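Local atomic coordinates of ATP-citrate lyase beta-subunit (PDB entry 6HXJ), a protein that probably serves as one subunit of ATP-citrate lyase, which uses ATP and coenzyme A to split citrate into acetyl-CoA and oxaloacetate, releasing ADP and phosphate. Residues A[144-148]-A[149-153]; A[158-161]-A[162-166]; A[293-297]-A[298-302]; A[384-388]-A[389-393]. All coordinates share one frame; numbering follows the deposited sequence.

Interaction 1: A[144-148]-A[149-153]; sequences ENPTI and EQLTE
Thr147, the N-cap of helix 148-158, gives its backbone N-H to the side-chain amide of Gln150: N lies 3.1 Å from OE1, with an almost straight N-H...O angle of 166°. This is one half of a capping box, built with glutamine. Gln150 reaches back because its CG lies anti to the carbonyl carbon (chi1 -62°) and the chain runs extended from there, so that the amide comes alongside Pro146 CB, with Thr147 N above the plane of its carbonyl rather than on a lone pair. The Thr147 hydroxyl lies beside Glu149, whose chain is bent at chi2, and its OG1 also touches Gln150 CG; the bond from OG1 to Glu149 OE1, at 3.4 Å, is weak.

Next to the cap, Pro146 CG meets Leu151 CD2 at 3.8 Å, a hydrophobic staple spanning the helix start. Proline suits this place, having no N-H to satisfy and a compact apolar ring for leucine to pack against. The first turns are then closed by Leu151 N to Thr147 O and Thr152 N to Ile148 O. Thr152 also folds OG1 back to a lone pair of Glu149 O, 2.7 Å away, a carbonyl already bonded to Glu153 N.

Ile148 and Glu153 are exposed, whereas Leu151 packs on Ser173 and Ile176 of helix 163-181, and Pro146 rests on Ile138 and Ile140 of strand 136-141.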
ATOM      1  N   GLU A 144       1.137 -40.623  52.824  1.00 98.93           N
ATOM      2  CA  GLU A 144       1.495 -41.948  53.327  1.00101.29           C
ATOM      3  C   GLU A 144       0.330 -42.424  54.209  1.00103.06           C
ATOM      4  O   GLU A 144       0.500 -42.695  55.405  1.00102.33           O
ATOM      5  CB  GLU A 144       2.825 -41.886  54.105  1.00103.96           C
ATOM      6  CG  GLU A 144       4.042 -41.500  53.277  1.00119.01           C
ATOM      7  CD  GLU A 144       5.239 -41.033  54.088  1.00151.84           C
ATOM      8  OE1 GLU A 144       5.877 -41.887  54.745  1.00149.90           O
ATOM      9  OE2 GLU A 144       5.543 -39.817  54.065  1.00150.22           O
ATOM     10  N   ASN A 145      -0.868 -42.484  53.596  1.00 98.96           N
ATOM     11  CA  ASN A 145      -2.143 -42.828  54.241  1.00 97.80           C
ATOM     12  C   ASN A 145      -2.219 -44.290  54.735  1.00101.85           C
ATOM     13  O   ASN A 145      -1.808 -45.195  54.004  1.00104.95           O
ATOM     14  CB  ASN A 145      -3.320 -42.465  53.322  1.00 99.89           C
ATOM     15  CG  ASN A 145      -3.459 -40.992  53.007  1.00116.33           C
ATOM     16  OD1 ASN A 145      -2.694 -40.125  53.470  1.00106.07           O
ATOM     17  ND2 ASN A 145      -4.451 -40.681  52.196  1.00108.89           N
ATOM     18  N   PRO A 146      -2.691 -44.523  55.993  1.00 95.71           N
ATOM     19  CA  PRO A 146      -2.711 -45.899  56.524  1.00 97.49           C
ATOM     20  C   PRO A 146      -3.677 -46.818  55.807  1.00101.00           C
ATOM     21  O   PRO A 146      -4.598 -46.360  55.134  1.00 97.69           O
ATOM     22  CB  PRO A 146      -3.062 -45.726  58.010  1.00 98.13           C
ATOM     23  CG  PRO A 146      -3.720 -44.406  58.117  1.00 99.91           C
ATOM     24  CD  PRO A 146      -3.197 -43.548  56.984  1.00 94.07           C
ATOM     25  N   THR A 147      -3.445 -48.122  55.941  1.00101.82           N
ATOM     26  CA  THR A 147      -4.311 -49.144  55.348  1.00104.19           C
ATOM     27  C   THR A 147      -5.498 -49.370  56.266  1.00107.43           C
ATOM     28  O   THR A 147      -5.454 -48.943  57.424  1.00104.71           O
ATOM     29  CB  THR A 147      -3.558 -50.453  55.096  1.00111.10           C
ATOM     30  OG1 THR A 147      -3.241 -51.104  56.334  1.00112.21           O
ATOM     31  CG2 THR A 147      -2.312 -50.266  54.242  1.00104.64           C
ATOM     32  N   ILE A 148      -6.542 -50.053  55.770  1.00106.75           N
ATOM     33  CA  ILE A 148      -7.729 -50.299  56.588  1.00106.97           C
ATOM     34  C   ILE A 148      -7.376 -51.072  57.863  1.00112.41           C
ATOM     35  O   ILE A 148      -7.832 -50.649  58.920  1.00111.38           O
ATOM     36  CB  ILE A 148      -8.900 -50.906  55.789  1.00112.50           C
ATOM     37  CG1 ILE A 148      -9.481 -49.825  54.843  1.00110.32           C
ATOM     38  CG2 ILE A 148     -10.026 -51.434  56.721  1.00114.73           C
ATOM     39  CD1 ILE A 148     -10.366 -50.314  53.771  1.00121.40           C
ATOM     40  N   GLU A 149      -6.504 -52.092  57.785  1.00109.69           N
ATOM     41  CA  GLU A 149      -6.094 -52.885  58.946  1.00111.02           C
ATOM     42  C   GLU A 149      -5.482 -52.048  60.052  1.00110.25           C
ATOM     43  O   GLU A 149      -5.874 -52.194  61.209  1.00110.24           O
ATOM     44  CB  GLU A 149      -5.177 -54.048  58.555  1.00117.01           C
ATOM     45  CG  GLU A 149      -4.607 -54.010  57.145  1.00130.84           C
ATOM     46  CD  GLU A 149      -5.573 -54.148  55.980  1.00152.05           C
ATOM     47  OE1 GLU A 149      -5.544 -53.265  55.089  1.00141.89           O
ATOM     48  OE2 GLU A 149      -6.385 -55.104  55.977  1.00142.03           O
ATOM     49  N   GLN A 150      -4.561 -51.143  59.695  1.00103.44           N
ATOM     50  CA  GLN A 150      -3.944 -50.228  60.662  1.00100.88           C
ATOM     51  C   GLN A 150      -5.021 -49.466  61.411  1.00103.36           C
ATOM     52  O   GLN A 150      -4.965 -49.361  62.636  1.00103.01           O
ATOM     53  CB  GLN A 150      -3.026 -49.226  59.947  1.00 99.39           C
ATOM     54  CG  GLN A 150      -1.871 -49.863  59.208  1.00110.43           C
ATOM     55  CD  GLN A 150      -0.905 -48.820  58.687  1.00123.82           C
ATOM     56  OE1 GLN A 150      -0.831 -48.551  57.485  1.00107.79           O
ATOM     57  NE2 GLN A 150      -0.125 -48.223  59.578  1.00120.62           N
ATOM     58  N   LEU A 151      -5.973 -48.904  60.650  1.00 99.21           N
ATOM     59  CA  LEU A 151      -7.096 -48.177  61.200  1.00 98.11           C
ATOM     60  C   LEU A 151      -7.925 -49.096  62.079  1.00106.43           C
ATOM     61  O   LEU A 151      -8.292 -48.693  63.176  1.00106.35           O
ATOM     62  CB  LEU A 151      -7.904 -47.534  60.078  1.00 96.50           C
ATOM     63  CG  LEU A 151      -7.141 -46.400  59.333  1.00 97.93           C
ATOM     64  CD1 LEU A 151      -7.846 -45.981  58.090  1.00 97.23           C
ATOM     65  CD2 LEU A 151      -6.790 -45.232  60.245  1.00 96.33           C
ATOM     66  N   THR A 152      -8.132 -50.355  61.654  1.00106.99           N
ATOM     67  CA  THR A 152      -8.840 -51.335  62.477  1.00111.15           C
ATOM     68  C   THR A 152      -8.066 -51.556  63.779  1.00117.50           C
ATOM     69  O   THR A 152      -8.671 -51.516  64.842  1.00117.87           O
ATOM     70  CB  THR A 152      -9.217 -52.634  61.741  1.00122.26           C
ATOM     71  OG1 THR A 152      -8.160 -53.580  61.765  1.00127.42           O
ATOM     72  CG2 THR A 152      -9.726 -52.419  60.334  1.00117.96           C
ATOM     73  N   GLU A 153      -6.732 -51.703  63.705  1.00114.88           N
ATOM     74  CA  GLU A 153      -5.873 -51.847  64.889  1.00116.35           C
ATOM     75  C   GLU A 153      -5.991 -50.607  65.747  1.00117.87           C
ATOM     76  O   GLU A 153      -6.065 -50.724  66.969  1.00119.26           O
ATOM     77  CB  GLU A 153      -4.407 -52.069  64.475  1.00118.37           C
ATOM     78  CG  GLU A 153      -3.362 -51.991  65.577  1.00126.52           C
ATOM     79  CD  GLU A 153      -2.034 -51.429  65.107  1.00142.72           C
ATOM     80  OE1 GLU A 153      -1.955 -50.199  64.877  1.00151.86           O
ATOM     81  OE2 GLU A 153      -1.074 -52.222  64.962  1.00120.73           O
TER

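Interaction 2: A[158-161]-A[162-166]; sequences AGFE and GEIAE
Ile164 and Ala165, in the first turn of helix 163-181, pack back against Phe160 and Glu161 in the short connection that leads into it. The side chain of Ile164 can be followed outward. Its CB lies 4.0 Å from the carbonyl O of Glu161, and CG1 keeps about the same separation from that oxygen. The tip, CD1, bends in closer to it, at 3.2 Å. The other branch, CG2, is anti to the backbone N and goes to the aromatic residue instead, approaching Phe160 CD2 obliquely at 4.3 Å. A branched aliphatic chain suits this position, since one arm meets the carbonyl oxygen of Glu161 while the other reaches toward the phenyl ring.

The same Glu161 O accepts a weak hydrogen bond from Ile164 N (3.3 Å), so the carbonyl of the residue before the N-cap takes up one of the N-H groups of the first turn. Gly162, the N-cap, has no side chain with which to do so; its positive phi of 45° is a conformation glycine adopts readily. Gly159, the first residue to leave helix 148-158, also has positive phi, and its backbone angles would press a CB against the carbonyl O of Ala158. Ala165 is small enough for its CB to lie 3.9 Å from Phe160 CB.

This short connection joins two successive helices. Phe160 and Ala165 both pack on Ala155 of helix 148-158, the phenyl ring meets Phe105 of strand 104-112 edge-to-face, and Glu161 forms a salt bridge with Lys122, in the loop after strand 115-121.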
ATOM      1  N   ALA A 158      -8.326 -48.421  70.895  1.00120.83           N
ATOM      2  CA  ALA A 158      -9.294 -47.581  71.589  1.00119.91           C
ATOM      3  C   ALA A 158     -10.233 -48.402  72.469  1.00127.36           C
ATOM      4  O   ALA A 158     -10.574 -47.954  73.562  1.00128.71           O
ATOM      5  CB  ALA A 158     -10.077 -46.739  70.595  1.00116.78           C
ATOM      6  N   GLY A 159     -10.601 -49.598  72.010  1.00125.27           N
ATOM      7  CA  GLY A 159     -11.493 -50.501  72.726  1.00128.96           C
ATOM      8  C   GLY A 159     -12.540 -51.133  71.834  1.00133.50           C
ATOM      9  O   GLY A 159     -13.417 -51.843  72.325  1.00136.69           O
ATOM     10  N   PHE A 160     -12.454 -50.901  70.510  1.00127.55           N
ATOM     11  CA  PHE A 160     -13.396 -51.450  69.524  1.00128.27           C
ATOM     12  C   PHE A 160     -13.137 -52.934  69.249  1.00136.45           C
ATOM     13  O   PHE A 160     -12.000 -53.330  69.006  1.00137.06           O
ATOM     14  CB  PHE A 160     -13.380 -50.624  68.228  1.00125.83           C
ATOM     15  CG  PHE A 160     -13.870 -49.209  68.424  1.00124.33           C
ATOM     16  CD1 PHE A 160     -12.983 -48.182  68.731  1.00124.50           C
ATOM     17  CD2 PHE A 160     -15.222 -48.905  68.327  1.00126.42           C
ATOM     18  CE1 PHE A 160     -13.440 -46.881  68.943  1.00122.92           C
ATOM     19  CE2 PHE A 160     -15.673 -47.604  68.534  1.00126.84           C
ATOM     20  CZ  PHE A 160     -14.782 -46.599  68.839  1.00122.23           C
ATOM     21  N   GLU A 161     -14.184 -53.747  69.314  1.00135.82           N
ATOM     22  CA  GLU A 161     -14.074 -55.189  69.133  1.00139.60           C
ATOM     23  C   GLU A 161     -14.650 -55.758  67.849  1.00143.86           C
ATOM     24  O   GLU A 161     -15.757 -55.389  67.449  1.00141.90           O
ATOM     25  CB  GLU A 161     -14.823 -55.916  70.254  1.00145.47           C
ATOM     26  CG  GLU A 161     -14.289 -55.591  71.637  1.00155.08           C
ATOM     27  CD  GLU A 161     -15.344 -55.256  72.677  1.00175.11           C
ATOM     28  OE1 GLU A 161     -16.073 -56.181  73.104  1.00170.74           O
ATOM     29  OE2 GLU A 161     -15.415 -54.077  73.094  1.00163.95           O
ATOM     30  N   GLY A 162     -13.877 -56.654  67.228  1.00142.73           N
ATOM     31  CA  GLY A 162     -14.203 -57.406  66.015  1.00144.15           C
ATOM     32  C   GLY A 162     -14.829 -56.634  64.867  1.00144.73           C
ATOM     33  O   GLY A 162     -14.172 -55.769  64.275  1.00141.09           O
ATOM     34  N   GLU A 163     -16.119 -56.938  64.572  1.00142.56           N
ATOM     35  CA  GLU A 163     -16.947 -56.355  63.510  1.00140.52           C
ATOM     36  C   GLU A 163     -17.040 -54.840  63.512  1.00140.17           C
ATOM     37  O   GLU A 163     -17.079 -54.258  62.429  1.00137.87           O
ATOM     38  CB  GLU A 163     -18.358 -56.953  63.510  1.00146.00           C
ATOM     39  CG  GLU A 163     -18.629 -57.883  62.334  1.00161.49           C
ATOM     40  CD  GLU A 163     -19.708 -58.943  62.521  1.00184.39           C
ATOM     41  OE1 GLU A 163     -20.787 -58.614  63.066  1.00189.74           O
ATOM     42  OE2 GLU A 163     -19.491 -60.095  62.074  1.00164.70           O
ATOM     43  N   ILE A 164     -17.090 -54.186  64.675  1.00134.81           N
ATOM     44  CA  ILE A 164     -17.213 -52.722  64.684  1.00129.65           C
ATOM     45  C   ILE A 164     -15.871 -52.052  64.390  1.00128.65           C
ATOM     46  O   ILE A 164     -15.836 -50.988  63.792  1.00124.80           O
ATOM     47  CB  ILE A 164     -17.794 -52.274  66.060  1.00133.41           C
ATOM     48  CG1 ILE A 164     -18.886 -53.219  66.569  1.00138.91           C
ATOM     49  CG2 ILE A 164     -18.285 -50.829  66.049  1.00131.68           C
ATOM     50  CD1 ILE A 164     -18.532 -53.920  67.836  1.00149.44           C
ATOM     51  N   ALA A 165     -14.777 -52.660  64.866  1.00124.47           N
ATOM     52  CA  ALA A 165     -13.431 -52.124  64.715  1.00120.19           C
ATOM     53  C   ALA A 165     -13.127 -51.947  63.266  1.00122.19           C
ATOM     54  O   ALA A 165     -12.715 -50.864  62.869  1.00118.79           O
ATOM     55  CB  ALA A 165     -12.423 -53.052  65.352  1.00123.37           C
ATOM     56  N   GLU A 166     -13.383 -52.986  62.464  1.00121.36           N
ATOM     57  CA  GLU A 166     -13.194 -52.941  61.023  1.00120.67           C
ATOM     58  C   GLU A 166     -14.058 -51.832  60.462  1.00121.95           C
ATOM     59  O   GLU A 166     -13.558 -50.986  59.735  1.00119.31           O
ATOM     60  CB  GLU A 166     -13.581 -54.282  60.395  1.00126.99           C
ATOM     61  CG  GLU A 166     -12.789 -55.462  60.934  1.00143.91           C
ATOM     62  CD  GLU A 166     -13.199 -56.821  60.405  1.00175.10           C
ATOM     63  OE1 GLU A 166     -13.174 -57.004  59.166  1.00168.64           O
ATOM     64  OE2 GLU A 166     -13.507 -57.714  61.228  1.00178.69           O
TER

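Interaction 3: A[293-297]-A[298-302]; sequences GDPAD and WAVEA
Pro295 and Val300 form a hydrophobic staple across the N-terminus of helix 297-309, in the citrate-binding part of a succinyl-CoA synthetase-like fold. Proline CG meets Val300 CG2 at 3.8 Å, and both residues are buried against Thr331 of helix 328-344. Valine puts a branch there because CG2 lies anti to the carbonyl carbon, while a rigid proline holds the chain extended up to the N-cap, Ala296. The first helical turns are closed by Val300 N to Ala296 O (3.2 Å) and by Glu301 N to Asp297 O, the latter nearly along the C=O axis. Ala299 CB lies over the rim of one face of the Trp298 ring, and both pack on Ile243 of helix 235-246.

The other flank is less buried and more polar, with Asp297 packed on a basic side chain of another protein's chain. The Glu301 carboxylate remains 6.3 Å from that of Asp297, OE2 to OD2, although Glu301 OE1 lies close to the like charge of Glu305 OE2. Ala296 CB approaches the Trp298 ring obliquely, nearest NE1 at 3.4 Å, and NE1 bonds to the backbone of another protein's chain, a use for the indole N-H at this partly exposed position. A small N-cap alanine lets the ring lie close. Asp297 has chi1 at 36°, which folds its carboxylate back over the helix start: OD1 accepts a weak bond from Trp298 N at 3.0 Å.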
ATOM      1  N   GLY A 293      -0.737  -4.790  49.351  1.00 87.64           N
ATOM      2  CA  GLY A 293      -0.481  -5.340  48.027  1.00 88.45           C
ATOM      3  C   GLY A 293      -0.732  -4.372  46.896  1.00 94.43           C
ATOM      4  O   GLY A 293      -1.218  -4.785  45.836  1.00 95.14           O
ATOM      5  N   ASP A 294      -0.383  -3.078  47.118  1.00 91.46           N
ATOM      6  CA  ASP A 294      -0.579  -1.957  46.173  1.00 92.38           C
ATOM      7  C   ASP A 294      -2.034  -1.935  45.651  1.00 93.08           C
ATOM      8  O   ASP A 294      -2.285  -2.242  44.476  1.00 93.53           O
ATOM      9  CB  ASP A 294       0.475  -1.958  45.029  1.00 95.45           C
ATOM     10  CG  ASP A 294       0.698  -0.609  44.338  1.00113.93           C
ATOM     11  OD1 ASP A 294       0.121   0.422  44.814  1.00117.09           O
ATOM     12  OD2 ASP A 294       1.472  -0.571  43.343  1.00118.00           O
ATOM     13  N   PRO A 295      -3.020  -1.725  46.549  1.00 86.94           N
ATOM     14  CA  PRO A 295      -4.403  -1.721  46.080  1.00 88.81           C
ATOM     15  C   PRO A 295      -4.689  -0.449  45.261  1.00 95.10           C
ATOM     16  O   PRO A 295      -3.910   0.521  45.303  1.00 92.89           O
ATOM     17  CB  PRO A 295      -5.213  -1.840  47.375  1.00 90.20           C
ATOM     18  CG  PRO A 295      -4.363  -1.223  48.416  1.00 91.87           C
ATOM     19  CD  PRO A 295      -2.936  -1.326  47.973  1.00 86.06           C
ATOM     20  N   ALA A 296      -5.767  -0.488  44.447  1.00 95.13           N
ATOM     21  CA  ALA A 296      -6.194   0.617  43.577  1.00 95.83           C
ATOM     22  C   ALA A 296      -6.672   1.795  44.420  1.00 99.61           C
ATOM     23  O   ALA A 296      -7.267   1.578  45.484  1.00 98.89           O
ATOM     24  CB  ALA A 296      -7.285   0.152  42.652  1.00 98.94           C
ATOM     25  N   ASP A 297      -6.384   3.019  43.981  1.00 95.21           N
ATOM     26  CA  ASP A 297      -6.754   4.213  44.781  1.00 94.12           C
ATOM     27  C   ASP A 297      -8.244   4.195  45.107  1.00 97.58           C
ATOM     28  O   ASP A 297      -8.584   4.393  46.279  1.00 96.43           O
ATOM     29  CB  ASP A 297      -6.376   5.510  44.074  1.00 97.27           C
ATOM     30  CG  ASP A 297      -6.543   5.417  42.576  1.00112.67           C
ATOM     31  OD1 ASP A 297      -6.876   4.328  42.105  1.00115.59           O
ATOM     32  OD2 ASP A 297      -6.331   6.432  41.904  1.00119.38           O
ATOM     33  N   TRP A 298      -9.096   3.977  44.107  1.00 94.80           N
ATOM     34  CA  TRP A 298     -10.538   3.988  44.387  1.00 94.41           C
ATOM     35  C   TRP A 298     -10.928   3.060  45.551  1.00 99.40           C
ATOM     36  O   TRP A 298     -11.750   3.451  46.372  1.00101.01           O
ATOM     37  CB  TRP A 298     -11.331   3.699  43.123  1.00 94.07           C
ATOM     38  CG  TRP A 298     -11.079   2.358  42.523  1.00 93.63           C
ATOM     39  CD1 TRP A 298     -10.174   2.040  41.555  1.00 95.57           C
ATOM     40  CD2 TRP A 298     -11.788   1.149  42.827  1.00 94.60           C
ATOM     41  NE1 TRP A 298     -10.285   0.710  41.220  1.00 95.53           N
ATOM     42  CE2 TRP A 298     -11.274   0.139  41.984  1.00 98.53           C
ATOM     43  CE3 TRP A 298     -12.821   0.822  43.728  1.00 97.24           C
ATOM     44  CZ2 TRP A 298     -11.763  -1.176  42.008  1.00 99.60           C
ATOM     45  CZ3 TRP A 298     -13.312  -0.475  43.741  1.00100.31           C
ATOM     46  CH2 TRP A 298     -12.778  -1.462  42.896  1.00101.22           C
ATOM     47  N   ALA A 299     -10.335   1.856  45.625  1.00 95.26           N
ATOM     48  CA  ALA A 299     -10.608   0.905  46.702  1.00 94.87           C
ATOM     49  C   ALA A 299     -10.152   1.473  48.061  1.00 97.83           C
ATOM     50  O   ALA A 299     -10.809   1.274  49.088  1.00 97.47           O
ATOM     51  CB  ALA A 299      -9.903  -0.412  46.404  1.00 94.21           C
ATOM     52  N   VAL A 300      -9.017   2.183  48.039  1.00 93.55           N
ATOM     53  CA  VAL A 300      -8.425   2.834  49.203  1.00 92.77           C
ATOM     54  C   VAL A 300      -9.347   3.991  49.594  1.00102.69           C
ATOM     55  O   VAL A 300      -9.601   4.164  50.777  1.00103.11           O
ATOM     56  CB  VAL A 300      -6.979   3.312  48.948  1.00 93.76           C
ATOM     57  CG1 VAL A 300      -6.397   4.002  50.169  1.00 91.59           C
ATOM     58  CG2 VAL A 300      -6.079   2.151  48.535  1.00 92.23           C
ATOM     59  N   GLU A 301      -9.874   4.751  48.599  1.00101.93           N
ATOM     60  CA  GLU A 301     -10.807   5.864  48.796  1.00104.02           C
ATOM     61  C   GLU A 301     -12.103   5.320  49.413  1.00105.63           C
ATOM     62  O   GLU A 301     -12.640   5.926  50.349  1.00106.36           O
ATOM     63  CB  GLU A 301     -11.069   6.575  47.452  1.00108.07           C
ATOM     64  CG  GLU A 301     -11.864   7.864  47.537  1.00126.67           C
ATOM     65  CD  GLU A 301     -12.002   8.624  46.229  1.00162.96           C
ATOM     66  OE1 GLU A 301     -12.739   9.637  46.219  1.00170.78           O
ATOM     67  OE2 GLU A 301     -11.345   8.240  45.230  1.00156.01           O
ATOM     68  N   ALA A 302     -12.559   4.145  48.921  1.00 98.26           N
ATOM     69  CA  ALA A 302     -13.752   3.457  49.400  1.00 97.67           C
ATOM     70  C   ALA A 302     -13.580   3.126  50.890  1.00 98.35           C
ATOM     71  O   ALA A 302     -14.485   3.388  51.698  1.00 96.20           O
ATOM     72  CB  ALA A 302     -13.966   2.187  48.588  1.00 98.74           C
TER

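Interaction 4: A[384-388]-A[389-393]; sequences RSMPM and TDIVD
A beta turn close to type I, at residues 387-390, swings the chain from strand 378-382 into the C-terminal helix 391-397, and Pro387 and Asp390 close it. Asp390 N donates to Pro387 O at 3.1 Å, with an N-H...O angle of 155°; the donor lies above the carbonyl plane, not on a lone pair. Proline at the first position has a restricted backbone and offers an apolar flank. The Asp390 carboxylate lies beside that flank, OD2 being 3.6 Å from Pro387 CB and as far from CG.

Met386 adds a second contact. Its CG is anti to the backbone N (chi1 163°) and the chain then bends twice, bringing SD to 3.8 Å from Asp390 CB. One atom earlier, CG packs against Ile391 CG2, also at 3.8 Å. An unbranched, flexible methionine can follow this curve and bridge the two residues. Met388, by contrast, runs straight as far as SD and bends only at the end, where CE touches Thr389 CG2 at 3.7 Å. Met388 also packs on Phe273 of helix 268-280 and on an aromatic side chain of another protein's chain; Met388 O receives a weak hydrogen bond from Tyr274 OH.

Chemically, the turn has between its halves one backbone hydrogen bond plus sulfur and aliphatic packing, with no salt bridge, while Arg356 bonds to the carbonyls of Met386 and Arg384. The carboxylate of Asp390, close to the start of helix 391-397, would probably be favoured by the helix dipole.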
ATOM      1  N   ARG A 384       9.314   8.310  58.565  1.00 97.04           N
ATOM      2  CA  ARG A 384       9.977   7.141  59.160  1.00 95.18           C
ATOM      3  C   ARG A 384      10.733   7.403  60.473  1.00102.97           C
ATOM      4  O   ARG A 384      10.830   6.484  61.294  1.00102.66           O
ATOM      5  CB  ARG A 384      10.922   6.524  58.139  1.00 90.25           C
ATOM      6  CG  ARG A 384      11.902   7.518  57.539  1.00 98.56           C
ATOM      7  CD  ARG A 384      12.231   7.138  56.136  1.00107.48           C
ATOM      8  NE  ARG A 384      13.032   5.933  56.162  1.00107.71           N
ATOM      9  CZ  ARG A 384      12.965   4.975  55.263  1.00102.95           C
ATOM     10  NH1 ARG A 384      12.143   5.087  54.225  1.00 67.96           N
ATOM     11  NH2 ARG A 384      13.728   3.903  55.381  1.00 95.27           N
ATOM     12  N   SER A 385      11.274   8.637  60.668  1.00102.70           N
ATOM     13  CA  SER A 385      12.010   9.026  61.887  1.00106.17           C
ATOM     14  C   SER A 385      11.150   8.883  63.170  1.00110.64           C
ATOM     15  O   SER A 385      11.680   8.549  64.240  1.00112.28           O
ATOM     16  CB  SER A 385      12.598  10.427  61.754  1.00112.21           C
ATOM     17  OG  SER A 385      11.618  11.360  61.338  1.00119.41           O
ATOM     18  N   MET A 386       9.815   9.068  63.028  1.00104.51           N
ATOM     19  CA  MET A 386       8.814   8.870  64.067  1.00104.48           C
ATOM     20  C   MET A 386       8.607   7.345  64.178  1.00102.99           C
ATOM     21  O   MET A 386       8.146   6.749  63.196  1.00 99.09           O
ATOM     22  CB  MET A 386       7.510   9.573  63.648  1.00106.92           C
ATOM     23  CG  MET A 386       6.252   9.134  64.409  1.00111.85           C
ATOM     24  SD  MET A 386       6.262   9.465  66.202  1.00121.91           S
ATOM     25  CE  MET A 386       6.140  11.281  66.203  1.00122.25           C
ATOM     26  N   PRO A 387       8.965   6.679  65.320  1.00 98.97           N
ATOM     27  CA  PRO A 387       8.750   5.220  65.431  1.00 96.35           C
ATOM     28  C   PRO A 387       7.293   4.930  65.055  1.00 98.46           C
ATOM     29  O   PRO A 387       6.416   5.742  65.329  1.00 97.41           O
ATOM     30  CB  PRO A 387       9.203   4.905  66.861  1.00100.24           C
ATOM     31  CG  PRO A 387      10.141   5.982  67.190  1.00107.11           C
ATOM     32  CD  PRO A 387       9.563   7.205  66.560  1.00102.67           C
ATOM     33  N   MET A 388       7.069   3.811  64.338  1.00 94.38           N
ATOM     34  CA  MET A 388       5.794   3.370  63.754  1.00 92.15           C
ATOM     35  C   MET A 388       4.505   3.606  64.571  1.00101.13           C
ATOM     36  O   MET A 388       3.645   4.386  64.135  1.00101.29           O
ATOM     37  CB  MET A 388       5.843   1.876  63.415  1.00 91.93           C
ATOM     38  CG  MET A 388       4.831   1.487  62.358  1.00 92.38           C
ATOM     39  SD  MET A 388       4.772  -0.251  61.917  1.00 94.33           S
ATOM     40  CE  MET A 388       3.897  -0.964  63.271  1.00 91.43           C
ATOM     41  N   THR A 389       4.376   2.929  65.737  1.00100.49           N
ATOM     42  CA  THR A 389       3.201   2.970  66.612  1.00101.65           C
ATOM     43  C   THR A 389       3.290   4.116  67.627  1.00109.54           C
ATOM     44  O   THR A 389       2.444   4.177  68.529  1.00111.46           O
ATOM     45  CB  THR A 389       2.980   1.616  67.303  1.00107.08           C
ATOM     46  OG1 THR A 389       4.206   1.210  67.905  1.00110.35           O
ATOM     47  CG2 THR A 389       2.494   0.533  66.341  1.00100.63           C
ATOM     48  N   ASP A 390       4.275   5.037  67.496  1.00107.52           N
ATOM     49  CA  ASP A 390       4.400   6.136  68.463  1.00110.85           C
ATOM     50  C   ASP A 390       3.459   7.295  68.162  1.00114.56           C
ATOM     51  O   ASP A 390       3.323   8.180  69.004  1.00116.79           O
ATOM     52  CB  ASP A 390       5.839   6.594  68.661  1.00114.63           C
ATOM     53  CG  ASP A 390       6.648   5.662  69.556  1.00123.10           C
ATOM     54  OD1 ASP A 390       6.131   4.562  69.910  1.00119.88           O
ATOM     55  OD2 ASP A 390       7.787   6.036  69.926  1.00134.13           O
ATOM     56  N   ILE A 391       2.729   7.250  67.031  1.00108.31           N
ATOM     57  CA  ILE A 391       1.692   8.249  66.739  1.00107.85           C
ATOM     58  C   ILE A 391       0.461   7.980  67.604  1.00111.81           C
ATOM     59  O   ILE A 391      -0.280   8.911  67.900  1.00114.23           O
ATOM     60  CB  ILE A 391       1.344   8.405  65.236  1.00108.03           C
ATOM     61  CG1 ILE A 391       1.023   7.048  64.553  1.00104.99           C
ATOM     62  CG2 ILE A 391       2.448   9.177  64.512  1.00109.41           C
ATOM     63  CD1 ILE A 391       0.286   7.151  63.202  1.00110.74           C
ATOM     64  N   VAL A 392       0.282   6.717  68.057  1.00106.15           N
ATOM     65  CA  VAL A 392      -0.800   6.284  68.946  1.00106.74           C
ATOM     66  C   VAL A 392      -0.653   7.000  70.303  1.00118.61           C
ATOM     67  O   VAL A 392      -1.654   7.386  70.898  1.00120.37           O
ATOM     68  CB  VAL A 392      -0.829   4.730  69.065  1.00107.31           C
ATOM     69  CG1 VAL A 392      -1.697   4.251  70.219  1.00108.39           C
ATOM     70  CG2 VAL A 392      -1.255   4.075  67.754  1.00103.38           C
ATOM     71  N   ASP A 393       0.591   7.241  70.743  1.00119.62           N
ATOM     72  CA  ASP A 393       0.879   7.933  72.008  1.00125.10           C
ATOM     73  C   ASP A 393       0.479   9.398  71.900  1.00131.24           C
ATOM     74  O   ASP A 393      -0.273   9.901  72.742  1.00133.75           O
ATOM     75  CB  ASP A 393       2.370   7.803  72.388  1.00129.39           C
ATOM     76  CG  ASP A 393       2.972   6.386  72.436  1.00144.39           C
ATOM     77  OD1 ASP A 393       2.213   5.398  72.249  1.00143.60           O
ATOM     78  OD2 ASP A 393       4.207   6.268  72.648  1.00152.93           O
TER

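Interactions 1 and 2 are successive helix starts in the ATP-grasp part of the chain: their centres are 13 Å apart, and they touch where Thr152 CG2 packs on Glu166 CA at 3.6 Å. Interactions 3 and 4 belong to the citrate-binding part, with centres 23 Å apart and nearest atoms about 14 Å apart. Between the two parts, interactions 1 and 3 lie about 51 Å apart, centre to centre. Ligands lie near the second pair. A citrate anion, probably from the crystallisation liquor, is hydrogen-bonded to Gly293 N; a bound citrate lies about 6 Å from the Pro295 side chain, and the Met388 side chain is about 9 Å from a bound citrate. Coenzyme A is about 10 Å from the Pro295 side chain.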